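Local coordinates for protein halohydrin dehalogenase (Rhizobium radiobacter, PDB 4IY1) that probably catalyses the reversible dehalogenation of vicinal halohydrins to epoxides, and is an engineered enzyme linked to cyanolysis in atorvastatin synthesis, at residues 76-81 and 106-111; 126-131 and 171-176. The protein carries 37 engineered substitutions. All blocks are in the same frame, centred on the assembly; numbering follows the deposited sequence.

Of the segments along the chain, strand 75-79 comes first; a loop then leads to helix 94-122, and contact 1 closes this excursion, as residues 106-111 fold back over residues 76-81 across 24 intervening residues. The same helix then leads directly into strand 126-130. Contact 2 opens there and closes after helix 143-163, when strand 170-175 is laid beside strand 126-130. The two contacts therefore follow in series, neither nested nor crossed, with centres about 10 Å apart. They share one parallel sheet: strands 75-79 and 126-130 are neighbours, with Ser78 N and O probably hydrogen-bonded to Ile128 O and Ile130 N. Contact 1 joins sheet to helix, contact 2 strand to strand.

Contact 1 (76-81 and 106-111); sequences LVSNDI and IKPFAL. Engineered in segment 106-111: Lys107 (natural residue Arg).
Asp80 OD2 is met by both the hydroxyl of Ser78 and the ring of Pro108. Ser78 OG donates to it at 2.7 Å, arriving on the syn side and 19° out of the carboxylate plane, while Pro108 presses its CD against the same oxygen at 3.3 Å, with CG and CB also close. The other oxygen, OD1, turns to the aliphatic part of the engineered Lys107, whose CG lies 3.1 Å away. No salt bridge follows: the lysine chain bends at chi2 and chi3 and carries NZ 6.6 Å from Asp80 OD1, toward a long, weak ion pair with Glu58. Asp80 reaches the helix because its CG stands anti to its own carbonyl carbon (chi1 -68°).

Ser78 OG also rests against apolar atoms, 3.5 Å from Leu111 CD1 and slightly farther from Pro108 CA, so the hydroxyl touches the helix while it donates to the carboxylate. Farther back along the strand, Leu76 and Leu111 cross at about a right angle, Leu76 CD2 lying 3.8 Å from Leu111 CB. With an alanine in place of Asp80, the Ser78 hydroxyl would probably lose its acceptor and a gap would open beside the Pro108 ring.

The turn at Pro108 is kinked, since its nitrogen has no hydrogen to give to the preceding turn. On another side of the helix, Phe109 stacks on Tyr97 of a second subunit, so helix 94-122 joins sheet packing to subunit packing. With the strand and helix axes 9.0 Å apart and antiparallel to within 14°, the arrangement is the helix-on-sheet layer of a Rossmann fold, as in the short-chain dehydrogenase/reductase superfamily.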
ATOM      1  N   LEU B  76      18.545  -9.986  15.561  1.00 28.27           N
ATOM      2  CA  LEU B  76      17.369 -10.180  16.378  1.00 26.27           C
ATOM      3  C   LEU B  76      16.239 -10.667  15.486  1.00 26.33           C
ATOM      4  O   LEU B  76      15.867  -9.997  14.522  1.00 26.09           O
ATOM      5  CB  LEU B  76      16.954  -8.845  17.010  1.00 27.18           C
ATOM      6  CG  LEU B  76      15.580  -8.761  17.685  1.00 27.22           C
ATOM      7  CD1 LEU B  76      15.485  -9.762  18.847  1.00 22.07           C
ATOM      8  CD2 LEU B  76      15.308  -7.312  18.178  1.00 22.44           C
ATOM      9  N   VAL B  77      15.651 -11.802  15.827  1.00 26.35           N
ATOM     10  CA  VAL B  77      14.403 -12.195  15.211  1.00 28.03           C
ATOM     11  C   VAL B  77      13.314 -12.163  16.263  1.00 33.17           C
ATOM     12  O   VAL B  77      13.290 -13.011  17.172  1.00 25.83           O
ATOM     13  CB  VAL B  77      14.468 -13.605  14.583  1.00 28.36           C
ATOM     14  CG1 VAL B  77      13.150 -13.941  13.914  1.00 27.29           C
ATOM     15  CG2 VAL B  77      15.619 -13.701  13.612  1.00 24.10           C
ATOM     16  N   SER B  78      12.483 -11.120  16.205  1.00 26.89           N
ATOM     17  CA  SER B  78      11.368 -11.007  17.105  1.00 22.79           C
ATOM     18  C   SER B  78      10.168 -11.737  16.551  1.00 25.26           C
ATOM     19  O   SER B  78       9.451 -11.233  15.665  1.00 28.48           O
ATOM     20  CB  SER B  78      11.061  -9.541  17.431  1.00 24.24           C
ATOM     21  OG  SER B  78      10.231  -9.436  18.564  1.00 26.22           O
ATOM     22  N   ASN B  79       9.995 -12.956  17.044  1.00 30.64           N
ATOM     23  CA  ASN B  79       8.986 -13.904  16.572  1.00 26.34           C
ATOM     24  C   ASN B  79       7.809 -13.849  17.524  1.00 28.76           C
ATOM     25  O   ASN B  79       7.767 -14.552  18.534  1.00 35.81           O
ATOM     26  CB  ASN B  79       9.605 -15.316  16.521  1.00 29.25           C
ATOM     27  CG  ASN B  79       8.590 -16.412  16.212  1.00 35.44           C
ATOM     28  OD1 ASN B  79       7.894 -16.372  15.199  1.00 33.54           O
ATOM     29  ND2 ASN B  79       8.542 -17.427  17.072  1.00 30.79           N
ATOM     30  N   ASP B  80       6.899 -12.921  17.267  1.00 29.77           N
ATOM     31  CA  ASP B  80       5.884 -12.581  18.231  1.00 27.93           C
ATOM     32  C   ASP B  80       4.562 -13.321  18.049  1.00 29.62           C
ATOM     33  O   ASP B  80       4.082 -13.526  16.925  1.00 27.20           O
ATOM     34  CB  ASP B  80       5.676 -11.070  18.262  1.00 29.70           C
ATOM     35  CG  ASP B  80       6.887 -10.339  18.830  1.00 29.56           C
ATOM     36  OD1 ASP B  80       7.270 -10.615  20.001  1.00 29.15           O
ATOM     37  OD2 ASP B  80       7.549  -9.633  18.046  1.00 28.85           O
ATOM     38  N   ILE B  81       3.982 -13.745  19.167  1.00 27.24           N
ATOM     39  CA  ILE B  81       2.797 -14.581  19.127  1.00 30.32           C
ATOM     40  C   ILE B  81       1.800 -14.091  20.145  1.00 31.10           C
ATOM     41  O   ILE B  81       2.169 -13.438  21.116  1.00 34.48           O
ATOM     42  CB  ILE B  81       3.134 -16.066  19.380  1.00 27.60           C
ATOM     43  CG1 ILE B  81       3.813 -16.207  20.755  1.00 26.45           C
ATOM     44  CG2 ILE B  81       4.099 -16.555  18.292  1.00 24.95           C
ATOM     45  CD1 ILE B  81       4.062 -17.631  21.198  1.00 30.28           C
ATOM     46  N   ILE B 106       4.331  -3.974  21.728  1.00 28.16           N
ATOM     47  CA  ILE B 106       5.303  -3.487  22.769  1.00 27.05           C
ATOM     48  C   ILE B 106       6.525  -4.405  22.830  1.00 25.01           C
ATOM     49  O   ILE B 106       7.682  -3.957  22.980  1.00 28.06           O
ATOM     50  CB  ILE B 106       4.662  -3.399  24.167  1.00 20.80           C
ATOM     51  CG1 ILE B 106       3.342  -2.624  24.142  1.00 31.26           C
ATOM     52  CG2 ILE B 106       5.637  -2.826  25.164  1.00 27.35           C
ATOM     53  CD1 ILE B 106       3.429  -1.201  23.627  1.00 23.13           C
ATOM     54  N   LYS B 107       6.282  -5.689  22.603  1.00 28.21           N
ATOM     55  CA  LYS B 107       7.351  -6.691  22.728  1.00 28.78           C
ATOM     56  C   LYS B 107       8.456  -6.466  21.712  1.00 27.81           C
ATOM     57  O   LYS B 107       9.625  -6.376  22.082  1.00 31.40           O
ATOM     58  CB  LYS B 107       6.766  -8.128  22.659  1.00 24.27           C
ATOM     59  CG  LYS B 107       7.806  -9.246  22.702  1.00 30.34           C
ATOM     60  CD  LYS B 107       8.482  -9.342  24.071  1.00 38.61           C
ATOM     61  CE  LYS B 107       7.500  -9.750  25.162  1.00 33.87           C
ATOM     62  NZ  LYS B 107       8.116  -9.497  26.478  1.00 42.92           N
ATOM     63  N   PRO B 108       8.100  -6.346  20.408  1.00 26.63           N
ATOM     64  CA  PRO B 108       9.199  -6.138  19.472  1.00 29.64           C
ATOM     65  C   PRO B 108       9.931  -4.802  19.710  1.00 27.27           C
ATOM     66  O   PRO B 108      11.128  -4.690  19.432  1.00 24.67           O
ATOM     67  CB  PRO B 108       8.503  -6.144  18.083  1.00 27.38           C
ATOM     68  CG  PRO B 108       7.043  -6.237  18.350  1.00 25.03           C
ATOM     69  CD  PRO B 108       6.911  -6.857  19.724  1.00 25.73           C
ATOM     70  N   PHE B 109       9.177  -3.763  20.054  1.00 25.16           N
ATOM     71  CA  PHE B 109       9.796  -2.457  20.354  1.00 24.09           C
ATOM     72  C   PHE B 109      10.821  -2.610  21.469  1.00 21.24           C
ATOM     73  O   PHE B 109      11.950  -2.175  21.340  1.00 24.14           O
ATOM     74  CB  PHE B 109       8.736  -1.450  20.759  1.00 21.20           C
ATOM     75  CG  PHE B 109       9.300  -0.109  21.198  1.00 22.27           C
ATOM     76  CD1 PHE B 109       9.625   0.118  22.518  1.00 25.74           C
ATOM     77  CD2 PHE B 109       9.478   0.919  20.287  1.00 23.89           C
ATOM     78  CE1 PHE B 109      10.231   1.316  22.918  1.00 26.15           C
ATOM     79  CE2 PHE B 109       9.964   2.152  20.691  1.00 27.33           C
ATOM     80  CZ  PHE B 109      10.391   2.333  21.996  1.00 26.88           C
ATOM     81  N   ALA B 110      10.434  -3.361  22.488  1.00 22.93           N
ATOM     82  CA  ALA B 110      11.230  -3.572  23.688  1.00 24.78           C
ATOM     83  C   ALA B 110      12.504  -4.300  23.313  1.00 29.11           C
ATOM     84  O   ALA B 110      13.595  -3.841  23.610  1.00 31.48           O
ATOM     85  CB  ALA B 110      10.410  -4.392  24.678  1.00 26.44           C
ATOM     86  N   LEU B 111      12.372  -5.328  22.482  1.00 27.85           N
ATOM     87  CA  LEU B 111      13.549  -6.077  22.045  1.00 28.28           C
ATOM     88  C   LEU B 111      14.437  -5.215  21.168  1.00 32.27           C
ATOM     89  O   LEU B 111      15.652  -5.174  21.366  1.00 27.32           O
ATOM     90  CB  LEU B 111      13.146  -7.374  21.332  1.00 27.39           C
ATOM     91  CG  LEU B 111      12.739  -8.448  22.331  1.00 29.02           C
ATOM     92  CD1 LEU B 111      11.801  -9.473  21.716  1.00 27.83           C
ATOM     93  CD2 LEU B 111      14.013  -9.116  22.894  1.00 27.01           C
TER

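Contact 2 (126-131 and 171-176); sequences HIIFIT and FAIAPN. Engineered in segment 171-176: Ala174 (natural residue Gly).
The His126 and Phe171 rings meet at their edges, His126 CD2 lying 4.4 Å from Phe171 CE1 near both ring planes. Ile128 CG1 also comes to the edge of the phenylalanine, 4.1 Å from Phe171 CD1. NE2 of His126, the ring atom next to CD2, is hydrogen-bonded to Asp230, which helps to fix how the ring is turned. Leu224 of helix 214-225 and Leu232 also touch Phe171.

Between the two strands the backbones bind in parallel register. Phe171 N donates to Ile127 O and Phe129 N to Phe171 O; farther on, Ile173 N meets Phe129 O at 2.8 Å in a nearly straight bond (166° at the hydrogen). In the last of the four, Thr131 N gives to Ile173 O, the donor coming in tilted 30° from the carbonyl plane.

Ile128, Ile130, Phe171 and Ile173 share one face of the sheet. There Ile128 CG2 touches Ile173 CD1 at 3.9 Å; the Ile173 chain runs out to it with CG1 anti to the carbonyl carbon (chi1 -69°) and CD1 extended beyond. Ile130 CG2 meets Pro175 CG at 4.0 Å, the two side chains crossing at about a right angle, and helix 214-225 packs against Ile173. Phe129 and Ala172 belong to the other face, against Ala156 of helix 143-163. At the strand ends, Thr131 OG1, hydrogen-bonded to Ser153 OG, also lies 3.7 Å from CB of the engineered Ala174.

Strand 126-130, helix 143-163 and strand 170-175 thus form a beta-alpha-beta crossover, with its two parallel strands adjacent in the central sheet of the Rossmann fold.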
ATOM      1  N   HIS B 126      21.132  -6.806  12.260  1.00 28.05           N
ATOM      2  CA  HIS B 126      19.925  -6.928  11.457  1.00 28.66           C
ATOM      3  C   HIS B 126      18.809  -7.203  12.406  1.00 29.28           C
ATOM      4  O   HIS B 126      18.980  -7.961  13.366  1.00 26.37           O
ATOM      5  CB  HIS B 126      20.051  -8.099  10.482  1.00 26.49           C
ATOM      6  CG  HIS B 126      21.049  -7.870   9.391  1.00 24.61           C
ATOM      7  ND1 HIS B 126      22.355  -8.137   9.547  1.00 24.99           N
ATOM      8  CD2 HIS B 126      20.880  -7.527   8.043  1.00 25.07           C
ATOM      9  CE1 HIS B 126      23.025  -7.823   8.408  1.00 22.18           C
ATOM     10  NE2 HIS B 126      22.126  -7.485   7.479  1.00 21.68           N
ATOM     11  N   ILE B 127      17.658  -6.583  12.151  1.00 22.76           N
ATOM     12  CA  ILE B 127      16.498  -6.727  12.991  1.00 21.30           C
ATOM     13  C   ILE B 127      15.274  -7.113  12.175  1.00 22.52           C
ATOM     14  O   ILE B 127      15.012  -6.530  11.114  1.00 21.42           O
ATOM     15  CB  ILE B 127      16.213  -5.404  13.726  1.00 23.28           C
ATOM     16  CG1 ILE B 127      17.389  -5.083  14.676  1.00 18.63           C
ATOM     17  CG2 ILE B 127      14.913  -5.498  14.520  1.00 18.03           C
ATOM     18  CD1 ILE B 127      17.112  -3.853  15.513  1.00 20.06           C
ATOM     19  N   ILE B 128      14.626  -8.194  12.591  1.00 23.95           N
ATOM     20  CA  ILE B 128      13.548  -8.804  11.803  1.00 23.66           C
ATOM     21  C   ILE B 128      12.401  -9.086  12.736  1.00 23.32           C
ATOM     22  O   ILE B 128      12.582  -9.743  13.739  1.00 26.20           O
ATOM     23  CB  ILE B 128      13.973 -10.136  11.190  1.00 22.66           C
ATOM     24  CG1 ILE B 128      15.015  -9.921  10.126  1.00 25.84           C
ATOM     25  CG2 ILE B 128      12.775 -10.871  10.596  1.00 25.94           C
ATOM     26  CD1 ILE B 128      15.977 -11.087   9.983  1.00 28.25           C
ATOM     27  N   PHE B 129      11.268  -8.436  12.484  1.00 22.25           N
ATOM     28  CA  PHE B 129      10.036  -8.711  13.194  1.00 19.84           C
ATOM     29  C   PHE B 129       9.250  -9.760  12.391  1.00 24.03           C
ATOM     30  O   PHE B 129       8.935  -9.542  11.219  1.00 25.72           O
ATOM     31  CB  PHE B 129       9.192  -7.433  13.274  1.00 21.43           C
ATOM     32  CG  PHE B 129       9.788  -6.342  14.150  1.00 23.00           C
ATOM     33  CD1 PHE B 129       9.228  -5.085  14.164  1.00 24.04           C
ATOM     34  CD2 PHE B 129      10.914  -6.584  14.938  1.00 25.46           C
ATOM     35  CE1 PHE B 129       9.752  -4.071  14.956  1.00 24.56           C
ATOM     36  CE2 PHE B 129      11.473  -5.577  15.700  1.00 24.20           C
ATOM     37  CZ  PHE B 129      10.898  -4.311  15.699  1.00 22.69           C
ATOM     38  N   ILE B 130       8.803 -10.814  13.053  1.00 22.88           N
ATOM     39  CA  ILE B 130       7.794 -11.661  12.434  1.00 25.85           C
ATOM     40  C   ILE B 130       6.384 -11.208  12.792  1.00 24.82           C
ATOM     41  O   ILE B 130       5.971 -11.310  13.942  1.00 25.78           O
ATOM     42  CB  ILE B 130       8.057 -13.167  12.696  1.00 26.50           C
ATOM     43  CG1 ILE B 130       9.446 -13.511  12.175  1.00 22.34           C
ATOM     44  CG2 ILE B 130       7.049 -14.017  11.926  1.00 29.59           C
ATOM     45  CD1 ILE B 130       9.902 -14.892  12.553  1.00 34.03           C
ATOM     46  N   THR B 131       5.681 -10.572  11.833  1.00 23.63           N
ATOM     47  CA  THR B 131       4.334 -10.051  12.138  1.00 21.83           C
ATOM     48  C   THR B 131       3.190 -10.942  11.588  1.00 29.36           C
ATOM     49  O   THR B 131       3.091 -12.120  11.961  1.00 28.85           O
ATOM     50  CB  THR B 131       4.191  -8.553  11.745  1.00 23.24           C
ATOM     51  OG1 THR B 131       4.198  -8.421  10.319  1.00 21.71           O
ATOM     52  CG2 THR B 131       5.429  -7.740  12.319  1.00 21.68           C
ATOM     53  N   PHE B 171      13.487  -5.169   9.013  1.00 22.21           N
ATOM     54  CA  PHE B 171      12.568  -5.870   8.095  1.00 23.05           C
ATOM     55  C   PHE B 171      11.391  -6.358   8.917  1.00 23.30           C
ATOM     56  O   PHE B 171      11.575  -6.723  10.084  1.00 23.64           O
ATOM     57  CB  PHE B 171      13.223  -7.118   7.491  1.00 19.94           C
ATOM     58  CG  PHE B 171      14.444  -6.841   6.701  1.00 22.06           C
ATOM     59  CD1 PHE B 171      15.680  -7.199   7.182  1.00 21.11           C
ATOM     60  CD2 PHE B 171      14.351  -6.251   5.433  1.00 19.10           C
ATOM     61  CE1 PHE B 171      16.822  -6.980   6.432  1.00 22.04           C
ATOM     62  CE2 PHE B 171      15.490  -5.991   4.699  1.00 19.01           C
ATOM     63  CZ  PHE B 171      16.719  -6.352   5.188  1.00 20.87           C
ATOM     64  N   ALA B 172      10.209  -6.456   8.299  1.00 20.94           N
ATOM     65  CA  ALA B 172       9.112  -7.265   8.873  1.00 25.07           C
ATOM     66  C   ALA B 172       8.708  -8.416   7.931  1.00 26.01           C
ATOM     67  O   ALA B 172       8.677  -8.247   6.716  1.00 21.65           O
ATOM     68  CB  ALA B 172       7.895  -6.402   9.183  1.00 21.18           C
ATOM     69  N   ILE B 173       8.415  -9.582   8.495  1.00 25.94           N
ATOM     70  CA  ILE B 173       7.918 -10.689   7.678  1.00 24.89           C
ATOM     71  C   ILE B 173       6.490 -10.967   8.087  1.00 26.58           C
ATOM     72  O   ILE B 173       6.226 -11.290   9.232  1.00 27.30           O
ATOM     73  CB  ILE B 173       8.754 -11.978   7.845  1.00 29.73           C
ATOM     74  CG1 ILE B 173      10.139 -11.804   7.239  1.00 21.12           C
ATOM     75  CG2 ILE B 173       8.048 -13.163   7.145  1.00 23.24           C
ATOM     76  CD1 ILE B 173      11.119 -12.913   7.655  1.00 26.66           C
ATOM     77  N   ALA B 174       5.563 -10.806   7.147  1.00 23.36           N
ATOM     78  CA  ALA B 174       4.152 -10.841   7.467  1.00 21.82           C
ATOM     79  C   ALA B 174       3.541 -12.121   6.839  1.00 23.80           C
ATOM     80  O   ALA B 174       3.203 -12.128   5.673  1.00 22.87           O
ATOM     81  CB  ALA B 174       3.452  -9.596   6.881  1.00 19.69           C
ATOM     82  N   PRO B 175       3.475 -13.210   7.604  1.00 27.01           N
ATOM     83  CA  PRO B 175       3.086 -14.484   7.008  1.00 30.06           C
ATOM     84  C   PRO B 175       1.593 -14.736   7.025  1.00 29.02           C
ATOM     85  O   PRO B 175       0.838 -14.074   7.747  1.00 28.39           O
ATOM     86  CB  PRO B 175       3.822 -15.530   7.870  1.00 30.94           C
ATOM     87  CG  PRO B 175       4.628 -14.746   8.870  1.00 28.40           C
ATOM     88  CD  PRO B 175       4.045 -13.381   8.942  1.00 22.22           C
ATOM     89  N   ASN B 176       1.145 -15.601   6.130  1.00 30.52           N
ATOM     90  CA  ASN B 176      -0.120 -16.317   6.347  1.00 35.24           C
ATOM     91  C   ASN B 176       0.001 -17.733   5.775  1.00 35.87           C
ATOM     92  O   ASN B 176       0.668 -17.925   4.770  1.00 32.26           O
ATOM     93  CB  ASN B 176      -1.300 -15.570   5.711  1.00 35.46           C
ATOM     94  CG  ASN B 176      -2.642 -16.264   5.958  1.00 37.25           C
ATOM     95  OD1 ASN B 176      -3.202 -16.918   5.064  1.00 37.35           O
ATOM     96  ND2 ASN B 176      -3.167 -16.116   7.164  1.00 29.12           N
TER